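Local coordinates for protein plexin-A4 (Homo sapiens, PDB 4E74) that probably binds Rho-family GTPases through a ubiquitin-like domain in the cytoplasmic part of this signalling receptor, at residues Asp37-Val42 and Met65-Arg70. Sequence-based numbering, arbitrary orientation. Where two conformers were deposited one is given.
Sequences DTITQV and MDLEWR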
ATOM      1  N   ASP A  37      -4.075  14.398 -12.628  1.00 15.02           N
ATOM      2  CA  ASP A  37      -4.209  13.563 -11.438  1.00 14.00           C
ATOM      3  C   ASP A  37      -4.867  14.446 -10.379  1.00 13.98           C
ATOM      4  O   ASP A  37      -4.581  15.647 -10.288  1.00 16.20           O
ATOM      5  CB  ASP A  37      -2.838  13.139 -10.898  1.00 14.47           C
ATOM      6  CG  ASP A  37      -2.206  11.961 -11.669  1.00 14.77           C
ATOM      7  OD1 ASP A  37      -2.966  11.124 -12.154  1.00 19.39           O
ATOM      8  OD2 ASP A  37      -0.972  11.877 -11.659  1.00 16.21           O
ATOM      9  N   THR A  38      -5.770  13.859  -9.642  1.00 13.85           N
ATOM     10  CA  THR A  38      -6.293  14.576  -8.459  1.00 13.90           C
ATOM     11  C   THR A  38      -5.140  14.764  -7.495  1.00 14.19           C
ATOM     12  O   THR A  38      -4.115  14.064  -7.525  1.00 14.41           O
ATOM     13  CB  THR A  38      -7.419  13.806  -7.750  1.00 15.15           C
ATOM     14  OG1 THR A  38      -6.923  12.597  -7.144  1.00 16.38           O
ATOM     15  CG2 THR A  38      -8.617  13.562  -8.682  1.00 16.36           C
ATOM     16  N   ILE A  39      -5.285  15.673  -6.534  1.00 12.39           N
ATOM     17  CA  ILE A  39      -4.172  15.805  -5.557  1.00 12.62           C
ATOM     18  C   ILE A  39      -3.921  14.520  -4.749  1.00 12.68           C
ATOM     19  O   ILE A  39      -2.785  14.222  -4.397  1.00 13.72           O
ATOM     20  CB  ILE A  39      -4.387  17.028  -4.596  1.00 12.58           C
ATOM     21  CG1 ILE A  39      -4.499  18.321  -5.405  1.00 13.83           C
ATOM     22  CG2 ILE A  39      -3.237  17.100  -3.568  1.00 12.30           C
ATOM     23  CD1 ILE A  39      -3.376  18.600  -6.374  1.00 14.21           C
ATOM     24  N   THR A  40      -4.977  13.769  -4.447  1.00 13.26           N
ATOM     25  CA  THR A  40      -4.840  12.444  -3.762  1.00 13.84           C
ATOM     26  C   THR A  40      -3.996  11.502  -4.644  1.00 13.65           C
ATOM     27  O   THR A  40      -3.080  10.893  -4.136  1.00 13.75           O
ATOM     28  CB  THR A  40      -6.181  11.836  -3.422  1.00 14.98           C
ATOM     29  OG1 THR A  40      -6.837  12.729  -2.472  1.00 16.51           O
ATOM     30  CG2 THR A  40      -6.042  10.481  -2.820  1.00 16.27           C
ATOM     31  N   GLN A  41      -4.262  11.496  -5.926  1.00 14.88           N
ATOM     32  CA  GLN A  41      -3.481  10.660  -6.872  1.00 14.50           C
ATOM     33  C   GLN A  41      -2.019  11.124  -6.977  1.00 14.38           C
ATOM     34  O   GLN A  41      -1.110  10.284  -7.046  1.00 15.83           O
ATOM     35  CB  GLN A  41      -4.170  10.636  -8.228  1.00 15.83           C
ATOM     36  CG  GLN A  41      -5.458   9.849  -8.234  1.00 18.15           C
ATOM     37  CD  GLN A  41      -6.259   9.994  -9.534  1.00 19.47           C
ATOM     38  OE1 GLN A  41      -6.253  11.037 -10.207  1.00 18.31           O
ATOM     39  NE2 GLN A  41      -6.921   8.890  -9.925  1.00 25.53           N
ATOM     40  N   VAL A  42      -1.778  12.432  -6.934  1.00 12.56           N
ATOM     41  CA  VAL A  42      -0.415  12.951  -6.890  1.00 12.20           C
ATOM     42  C   VAL A  42       0.323  12.434  -5.639  1.00 12.65           C
ATOM     43  O   VAL A  42       1.499  12.027  -5.693  1.00 13.28           O
ATOM     44  CB  VAL A  42      -0.380  14.492  -6.928  1.00 12.31           C
ATOM     45  CG1 VAL A  42       1.029  15.040  -6.740  1.00 11.93           C
ATOM     46  CG2 VAL A  42      -1.021  15.001  -8.228  1.00 13.03           C
ATOM     47  N   MET A  65      -1.883  12.595   4.803  1.00 16.59           N
ATOM     48  CA  MET A  65      -0.803  13.533   4.457  0.70 16.78           C
ATOM     49  C   MET A  65      -1.427  14.654   3.611  1.00 15.25           C
ATOM     50  O   MET A  65      -2.455  14.436   2.980  1.00 15.78           O
ATOM     51  CB  MET A  65       0.250  12.832   3.571  0.70 18.63           C
ATOM     52  CG  MET A  65       0.896  11.584   4.157  0.70 20.59           C
ATOM     53  SD  MET A  65       1.693  11.888   5.734  0.70 23.65           S
ATOM     54  CE  MET A  65       3.040  12.880   5.195  0.70 20.81           C
ATOM     55  N   ASP A  66      -0.774  15.794   3.591  1.00 14.92           N
ATOM     56  CA  ASP A  66      -1.138  16.912   2.685  1.00 13.90           C
ATOM     57  C   ASP A  66       0.050  17.268   1.788  1.00 13.35           C
ATOM     58  O   ASP A  66       1.215  17.208   2.184  1.00 13.85           O
ATOM     59  CB  ASP A  66      -1.578  18.158   3.501  1.00 14.49           C
ATOM     60  CG  ASP A  66      -3.022  18.149   3.848  1.00 14.75           C
ATOM     61  OD1 ASP A  66      -3.910  17.907   2.977  1.00 14.86           O
ATOM     62  OD2 ASP A  66      -3.315  18.437   5.070  1.00 15.88           O
ATOM     63  N   LEU A  67      -0.256  17.711   0.550  1.00 12.07           N
ATOM     64  CA  LEU A  67       0.734  18.177  -0.374  1.00 13.01           C
ATOM     65  C   LEU A  67       1.038  19.652  -0.161  1.00 13.41           C
ATOM     66  O   LEU A  67       0.129  20.479  -0.235  1.00 14.12           O
ATOM     67  CB  LEU A  67       0.243  17.984  -1.823  1.00 13.32           C
ATOM     68  CG  LEU A  67       1.231  18.295  -2.958  1.00 14.17           C
ATOM     69  CD1 LEU A  67       2.526  17.457  -2.903  1.00 15.53           C
ATOM     70  CD2 LEU A  67       0.518  18.148  -4.300  1.00 15.46           C
ATOM     71  N   GLU A  68       2.297  19.969   0.070  1.00 13.45           N
ATOM     72  CA  GLU A  68       2.713  21.369   0.288  1.00 13.88           C
ATOM     73  C   GLU A  68       3.535  21.852  -0.890  1.00 14.13           C
ATOM     74  O   GLU A  68       4.613  21.311  -1.180  1.00 13.79           O
ATOM     75  CB  GLU A  68       3.530  21.486   1.552  1.00 14.36           C
ATOM     76  CG  GLU A  68       3.893  22.912   1.994  1.00 14.37           C
ATOM     77  CD  GLU A  68       4.764  22.912   3.214  1.00 15.35           C
ATOM     78  OE1 GLU A  68       5.867  22.308   3.187  1.00 15.75           O
ATOM     79  OE2 GLU A  68       4.364  23.607   4.192  1.00 15.21           O
ATOM     80  N   TRP A  69       3.035  22.868  -1.589  1.00 13.01           N
ATOM     81  CA  TRP A  69       3.804  23.508  -2.675  1.00 13.48           C
ATOM     82  C   TRP A  69       4.719  24.577  -2.138  1.00 13.56           C
ATOM     83  O   TRP A  69       4.256  25.570  -1.559  1.00 13.53           O
ATOM     84  CB  TRP A  69       2.812  24.081  -3.701  1.00 14.09           C
ATOM     85  CG  TRP A  69       3.406  24.815  -4.879  1.00 14.73           C
ATOM     86  CD1 TRP A  69       4.697  24.801  -5.354  1.00 15.54           C
ATOM     87  CD2 TRP A  69       2.658  25.720  -5.762  1.00 15.34           C
ATOM     88  NE1 TRP A  69       4.826  25.636  -6.489  1.00 16.14           N
ATOM     89  CE2 TRP A  69       3.609  26.203  -6.765  1.00 16.04           C
ATOM     90  CE3 TRP A  69       1.335  26.156  -5.801  1.00 16.28           C
ATOM     91  CZ2 TRP A  69       3.214  27.102  -7.746  1.00 16.88           C
ATOM     92  CZ3 TRP A  69       0.954  27.038  -6.833  1.00 16.65           C
ATOM     93  CH2 TRP A  69       1.882  27.493  -7.752  1.00 16.66           C
ATOM     94  N   ARG A  70       6.017  24.348  -2.215  1.00 13.81           N
ATOM     95  CA  ARG A  70       7.039  25.301  -1.766  1.00 14.43           C
ATOM     96  C   ARG A  70       7.471  26.190  -2.929  1.00 16.10           C
ATOM     97  O   ARG A  70       8.387  25.851  -3.708  1.00 16.63           O
ATOM     98  CB  ARG A  70       8.232  24.594  -1.118  1.00 14.54           C
ATOM     99  CG  ARG A  70       7.803  23.759   0.082  1.00 15.64           C
ATOM    100  CD  ARG A  70       8.972  23.197   0.889  1.00 17.04           C
ATOM    101  NE  ARG A  70       8.422  22.513   2.034  1.00 17.83           N
ATOM    102  CZ  ARG A  70       9.126  21.934   3.005  1.00 21.18           C
ATOM    103  NH1 ARG A  70      10.442  21.893   2.945  1.00 22.49           N
ATOM    104  NH2 ARG A  70       8.479  21.391   4.028  1.00 20.64           N
TER
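I39 and V42, in the first turn of helix 39-50, meet L67 of strand 65-70 in a small, wholly apolar contact between helix and sheet, buried near the centre of this ubiquitin-like domain. L67 points from the strand toward the helix with CG opposite its backbone N (chi1 -174°), and CD2 is the branch that reaches both helix residues: it lies 4.0 Å from I39 CG2 and 4.0 Å from V42 CG1. I39 CG2 also rests 4.0 Å from L67 CB, covering the root of the leucine as well as its end. Both helix side chains cross L67 at about a right angle, each touching it with one methyl. The helix start is capped by a T38/Q41 capping box, with T38 at the N-cap: Q41 OE1 takes a straight bond from T38 N (2.9 Å, N-H...O 164°), while the return bond from Q41 N to T38 OG1 is less certain. On the strand's other face, R70 forms a salt bridge to E68 OE1, with NE (2.8 Å) and NH2 both holding that oxygen in the guanidinium plane. Further along the helix, K43 and I46 also touch L67, as does V109. Strand 65-70 runs antiparallel between strands 108-113 and 76-79, on the sheet face that the helix packs against.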